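Lipid binding protein (Grifola frondosa, PDB 5H0Q) probably binds membranes by recognising domains that contain both sphingomyelin and cholesterol. Local coordinates at residues Gln48-Lys52 against Glu191-Val196; Val144-Val148 against Met163-Leu167. One frame throughout, in Å; residues are numbered along the deposited sequence.

Interaction 1 of 2, residues Gln48-Lys52 against Glu191-Val196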
loop_
_atom_site.group_PDB
_atom_site.type_symbol
_atom_site.label_atom_id
_atom_site.label_comp_id
_atom_site.label_asym_id
_atom_site.label_seq_id
_atom_site.Cartn_x
_atom_site.Cartn_y
_atom_site.Cartn_z
ATOM N N GLN A 48 9.621 0.680 -9.145
ATOM C CA GLN A 48 10.221 1.432 -8.041
ATOM C C GLN A 48 11.604 1.945 -8.431
ATOM O O GLN A 48 11.950 3.100 -8.141
ATOM C CB GLN A 48 10.323 0.567 -6.791
ATOM C CG GLN A 48 8.984 0.305 -6.081
ATOM C CD GLN A 48 9.129 -0.686 -4.962
ATOM O OE1 GLN A 48 9.511 -1.829 -5.192
ATOM N NE2 GLN A 48 8.806 -0.275 -3.751
ATOM N N ALA A 49 12.414 1.103 -9.084
ATOM C CA ALA A 49 13.757 1.523 -9.463
ATOM C C ALA A 49 13.709 2.654 -10.479
ATOM O O ALA A 49 14.500 3.601 -10.385
ATOM C CB ALA A 49 14.534 0.328 -10.016
ATOM N N GLU A 50 12.826 2.548 -11.487
ATOM C CA GLU A 50 12.663 3.621 -12.472
ATOM C C GLU A 50 12.378 4.945 -11.787
ATOM O O GLU A 50 12.998 5.970 -12.096
ATOM C CB GLU A 50 11.504 3.337 -13.428
ATOM C CG GLU A 50 11.617 2.180 -14.384
ATOM C CD GLU A 50 10.287 1.941 -15.093
ATOM O OE1 GLU A 50 9.939 0.768 -15.342
ATOM O OE2 GLU A 50 9.574 2.927 -15.379
ATOM N N LEU A 51 11.358 4.947 -10.920
ATOM C CA LEU A 51 10.954 6.166 -10.228
ATOM C C LEU A 51 12.091 6.734 -9.387
ATOM O O LEU A 51 12.284 7.952 -9.337
ATOM C CB LEU A 51 9.720 5.900 -9.345
ATOM C CG LEU A 51 8.438 5.603 -10.117
ATOM C CD1 LEU A 51 7.343 5.147 -9.150
ATOM C CD2 LEU A 51 7.992 6.828 -10.894
ATOM N N LYS A 52 12.833 5.873 -8.693
ATOM C CA LYS A 52 13.951 6.349 -7.884
ATOM C C LYS A 52 15.039 6.947 -8.759
ATOM O O LYS A 52 15.585 8.011 -8.446
ATOM C CB LYS A 52 14.507 5.208 -7.030
ATOM C CG LYS A 52 15.800 5.573 -6.295
ATOM C CD LYS A 52 16.197 4.513 -5.275
ATOM C CE LYS A 52 17.475 4.890 -4.535
ATOM N NZ LYS A 52 17.743 3.981 -3.388
ATOM N N GLU A 191 16.050 4.902 4.823
ATOM C CA GLU A 191 16.952 5.727 4.027
ATOM C C GLU A 191 16.154 6.869 3.412
ATOM O O GLU A 191 14.914 6.857 3.393
ATOM C CB GLU A 191 17.659 4.898 2.952
ATOM C CG GLU A 191 16.740 4.174 1.990
ATOM C CD GLU A 191 17.497 3.436 0.898
ATOM O OE1 GLU A 191 18.511 3.974 0.403
ATOM O OE2 GLU A 191 17.081 2.316 0.531
ATOM N N THR A 192 16.891 7.863 2.899
ATOM C CA THR A 192 16.248 9.065 2.380
ATOM C C THR A 192 15.362 8.763 1.180
ATOM O O THR A 192 14.310 9.395 1.014
ATOM C CB THR A 192 17.284 10.135 2.010
ATOM O OG1 THR A 192 18.226 9.633 1.049
ATOM C CG2 THR A 192 18.026 10.599 3.247
ATOM N N THR A 193 15.779 7.842 0.309
ATOM C CA THR A 193 14.948 7.431 -0.823
ATOM C C THR A 193 14.602 5.959 -0.595
ATOM O O THR A 193 15.333 5.059 -1.008
ATOM C CB THR A 193 15.647 7.687 -2.174
ATOM O OG1 THR A 193 16.992 7.215 -2.136
ATOM C CG2 THR A 193 15.704 9.145 -2.439
ATOM N N ALA A 194 13.478 5.720 0.080
ATOM C CA ALA A 194 13.185 4.421 0.678
ATOM C C ALA A 194 12.151 3.647 -0.126
ATOM O O ALA A 194 11.143 4.209 -0.565
ATOM C CB ALA A 194 12.677 4.588 2.110
ATOM N N TYR A 195 12.402 2.353 -0.302
ATOM C CA TYR A 195 11.378 1.460 -0.829
ATOM C C TYR A 195 10.377 1.188 0.273
ATOM O O TYR A 195 10.749 0.891 1.419
ATOM C CB TYR A 195 11.979 0.142 -1.307
ATOM C CG TYR A 195 12.635 0.177 -2.673
ATOM C CD1 TYR A 195 12.555 -0.921 -3.520
ATOM C CD2 TYR A 195 13.314 1.286 -3.105
ATOM C CE1 TYR A 195 13.157 -0.913 -4.761
ATOM C CE2 TYR A 195 13.938 1.300 -4.348
ATOM C CZ TYR A 195 13.841 0.205 -5.172
ATOM O OH TYR A 195 14.448 0.216 -6.411
ATOM N N VAL A 196 9.098 1.249 -0.083
ATOM C CA VAL A 196 8.013 0.942 0.842
ATOM C C VAL A 196 7.162 -0.128 0.184
ATOM O O VAL A 196 6.915 -0.061 -1.024
ATOM C CB VAL A 196 7.182 2.199 1.151
ATOM C CG1 VAL A 196 5.949 1.847 1.987
ATOM C CG2 VAL A 196 8.025 3.198 1.858
#
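Q48 lies over one face of the Y195 ring. Its CB sits 4.1 Å from the centroid of that ring, 24° off the normal and offset toward the rim, which makes a CH-pi contact. The chain then passes over the rim, and its amide lies beside CD1. The amide plane is turned 42° from the ring plane, neither stacked flat nor upright, and Q48 OE1 comes within 3.6 Å of Y195 CD1. With chi1 at -73°, CG of Q48 is anti to its own carbonyl carbon, and the extended chain reaches down toward the sheet. There the amide is gripped at both ends by the next strand: NE2 donates to the L62 backbone oxygen, and R64 NH1 donates to OE1. These two bonds fix the rotation of the amide. At the far end of the tyrosine, the hydroxyl OH rests 3.4 Å from A49 CA, against the helix backbone.

K52, one turn after Q48, borders the same ring at its edge. Its CD lies near the ring plane, 4.0 Å from Y195 CE2. The K52 chain is extended throughout and runs past T193 at about a right angle, with K52 CE 3.4 Å from T193 OG1. Its ammonium ends near E191, in a long salt bridge of 3.9 Å between K52 NZ and E191 OE1. At this length it is a weak pairing.

The axes of these short segments are 10.1 Å apart and nearly antiparallel. L51 turns to strands 60-68 and 99-105 instead, so the helix covers several strands at once. Amphipathic helix 41-55 thus flanks one sheet of a beta sandwich, with residues one turn apart meeting the strand.

Interaction 2 of 2, residues Val144-Val148 against Met163-Leu167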
loop_
_atom_site.group_PDB
_atom_site.type_symbol
_atom_site.label_atom_id
_atom_site.label_comp_id
_atom_site.label_asym_id
_atom_site.label_seq_id
_atom_site.Cartn_x
_atom_site.Cartn_y
_atom_site.Cartn_z
ATOM N N VAL A 144 6.635 3.677 8.757
ATOM C CA VAL A 144 5.510 3.175 7.980
ATOM C C VAL A 144 4.410 2.771 8.957
ATOM O O VAL A 144 4.690 2.382 10.091
ATOM C CB VAL A 144 5.922 1.991 7.084
ATOM C CG1 VAL A 144 6.322 0.810 7.925
ATOM C CG2 VAL A 144 4.843 1.631 6.109
ATOM N N LEU A 145 3.152 2.865 8.507
ATOM C CA LEU A 145 2.018 2.610 9.389
ATOM C C LEU A 145 0.837 2.108 8.585
ATOM O O LEU A 145 0.447 2.746 7.601
ATOM C CB LEU A 145 1.616 3.884 10.115
ATOM C CG LEU A 145 0.409 3.773 11.058
ATOM C CD1 LEU A 145 0.793 2.949 12.251
ATOM C CD2 LEU A 145 -0.064 5.148 11.442
ATOM N N VAL A 146 0.239 0.998 9.019
ATOM C CA VAL A 146 -1.010 0.537 8.429
ATOM C C VAL A 146 -2.045 0.413 9.540
ATOM O O VAL A 146 -1.718 0.084 10.681
ATOM C CB VAL A 146 -0.885 -0.800 7.668
ATOM C CG1 VAL A 146 -0.011 -0.624 6.448
ATOM C CG2 VAL A 146 -0.315 -1.869 8.587
ATOM N N GLU A 147 -3.292 0.707 9.196
ATOM C CA GLU A 147 -4.430 0.456 10.087
ATOM C C GLU A 147 -5.599 -0.023 9.254
ATOM O O GLU A 147 -5.923 0.600 8.238
ATOM C CB GLU A 147 -4.849 1.698 10.860
ATOM C CG GLU A 147 -3.897 2.055 11.968
ATOM C CD GLU A 147 -4.379 3.209 12.845
ATOM O OE1 GLU A 147 -5.464 3.763 12.577
ATOM O OE2 GLU A 147 -3.630 3.578 13.776
ATOM N N VAL A 148 -6.235 -1.109 9.686
ATOM C CA VAL A 148 -7.478 -1.578 9.087
ATOM C C VAL A 148 -8.598 -1.179 10.036
ATOM O O VAL A 148 -8.525 -1.478 11.224
ATOM C CB VAL A 148 -7.484 -3.100 8.865
ATOM C CG1 VAL A 148 -8.698 -3.511 8.038
ATOM C CG2 VAL A 148 -6.210 -3.575 8.182
ATOM N N MET A 163 -3.359 11.357 12.647
ATOM C CA MET A 163 -2.613 10.359 11.879
ATOM C C MET A 163 -1.171 10.796 11.650
ATOM O O MET A 163 -0.250 9.978 11.744
ATOM C CB MET A 163 -3.335 10.067 10.561
ATOM C CG MET A 163 -4.752 9.486 10.786
ATOM S SD MET A 163 -4.772 8.113 11.975
ATOM C CE MET A 163 -3.631 6.959 11.188
ATOM N N LEU A 164 -0.946 12.076 11.372
ATOM C CA LEU A 164 0.429 12.551 11.224
ATOM C C LEU A 164 1.199 12.407 12.532
ATOM O O LEU A 164 2.377 12.026 12.536
ATOM C CB LEU A 164 0.421 13.995 10.745
ATOM C CG LEU A 164 1.776 14.653 10.489
ATOM C CD1 LEU A 164 2.602 13.870 9.461
ATOM C CD2 LEU A 164 1.543 16.068 10.028
ATOM N N HIS A 165 0.537 12.669 13.663
ATOM C CA HIS A 165 1.179 12.468 14.958
ATOM C C HIS A 165 1.603 11.019 15.148
ATOM O O HIS A 165 2.693 10.747 15.660
ATOM C CB HIS A 165 0.233 12.883 16.091
ATOM C CG HIS A 165 0.707 12.447 17.442
ATOM N ND1 HIS A 165 -0.014 11.589 18.245
ATOM C CD2 HIS A 165 1.847 12.724 18.116
ATOM C CE1 HIS A 165 0.655 11.370 19.362
ATOM N NE2 HIS A 165 1.787 12.051 19.311
ATOM N N LEU A 166 0.750 10.072 14.756
ATOM C CA LEU A 166 1.131 8.666 14.822
ATOM C C LEU A 166 2.317 8.381 13.912
ATOM O O LEU A 166 3.218 7.615 14.275
ATOM C CB LEU A 166 -0.060 7.774 14.446
ATOM C CG LEU A 166 -1.234 7.748 15.439
ATOM C CD1 LEU A 166 -2.331 6.830 14.886
ATOM C CD2 LEU A 166 -0.755 7.301 16.817
ATOM N N LEU A 167 2.343 9.008 12.731
ATOM C CA LEU A 167 3.449 8.786 11.804
ATOM C C LEU A 167 4.750 9.362 12.337
ATOM O O LEU A 167 5.816 8.754 12.163
ATOM C CB LEU A 167 3.108 9.379 10.437
ATOM C CG LEU A 167 2.142 8.531 9.602
ATOM C CD1 LEU A 167 1.582 9.303 8.402
ATOM C CD2 LEU A 167 2.806 7.223 9.128
#
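Strand 144-148 and helix 163-167 run at 133° to each other, the axes of these short segments 9.4 Å apart, and the backbones come nearest at L145 and L167. No hydrogen bond joins them. L145 is the centre of the contact and touches three helix residues. Its CB meets L167 CD2 at 3.7 Å. Its CD2 methyl reaches further out, to M163 CE at 4.0 Å and to the base of L166 at CB. This reach follows from chi1 of 179°, which sets CG anti to the backbone N.

The M163 chain bends at chi2 and chi3, and this brings CE toward the strand. That methyl touches L145 CD2 and also E147 OE1, 3.9 Å away. E147 and M163 approach from opposite directions. The second carboxylate oxygen, E147 OE2, lies 3.7 Å from L166 CD1, and these two side chains cross at about a right angle. E147 thus lays its carboxylate against methyl groups at the border of the apolar patch. A weak, long ion pair links its OE1 to R149.

W154 of helix 153-156 touches both E147 and M163 and extends the patch. V144, V146 and V148 point the other way, to strand 182-188, and the last two also to 174-179. The alternation of side chains is that of a beta strand with two covered faces. L145 and E147 meet the helix, and the valines pack into the space between the sheets. Helix 160-169 covers the outer face of an edge strand in a beta sandwich, consistent with the helix-flanked sandwich of actinoporin-like pore formers.

Interactions 1 and 2 lie on different sheets, with centres about 20 Å apart. Interaction 1 sets helix 41-55 on the mixed sheet, and interaction 2 sets helix 160-169 on the antiparallel one. Along the chain, 48-52 comes first, then 144-148 and 163-167, and 191-196 last. The contact 15 residues apart therefore falls within the long span of 139. The two meet between the sheets, where V196 CG1 packs against V144 CG2 at 4.3 Å. Strand 182-188, the antiparallel neighbour of 193-201, also receives the valines of 144-148. Two facing sheets with a helix on each outer side thus make up this part of the protein.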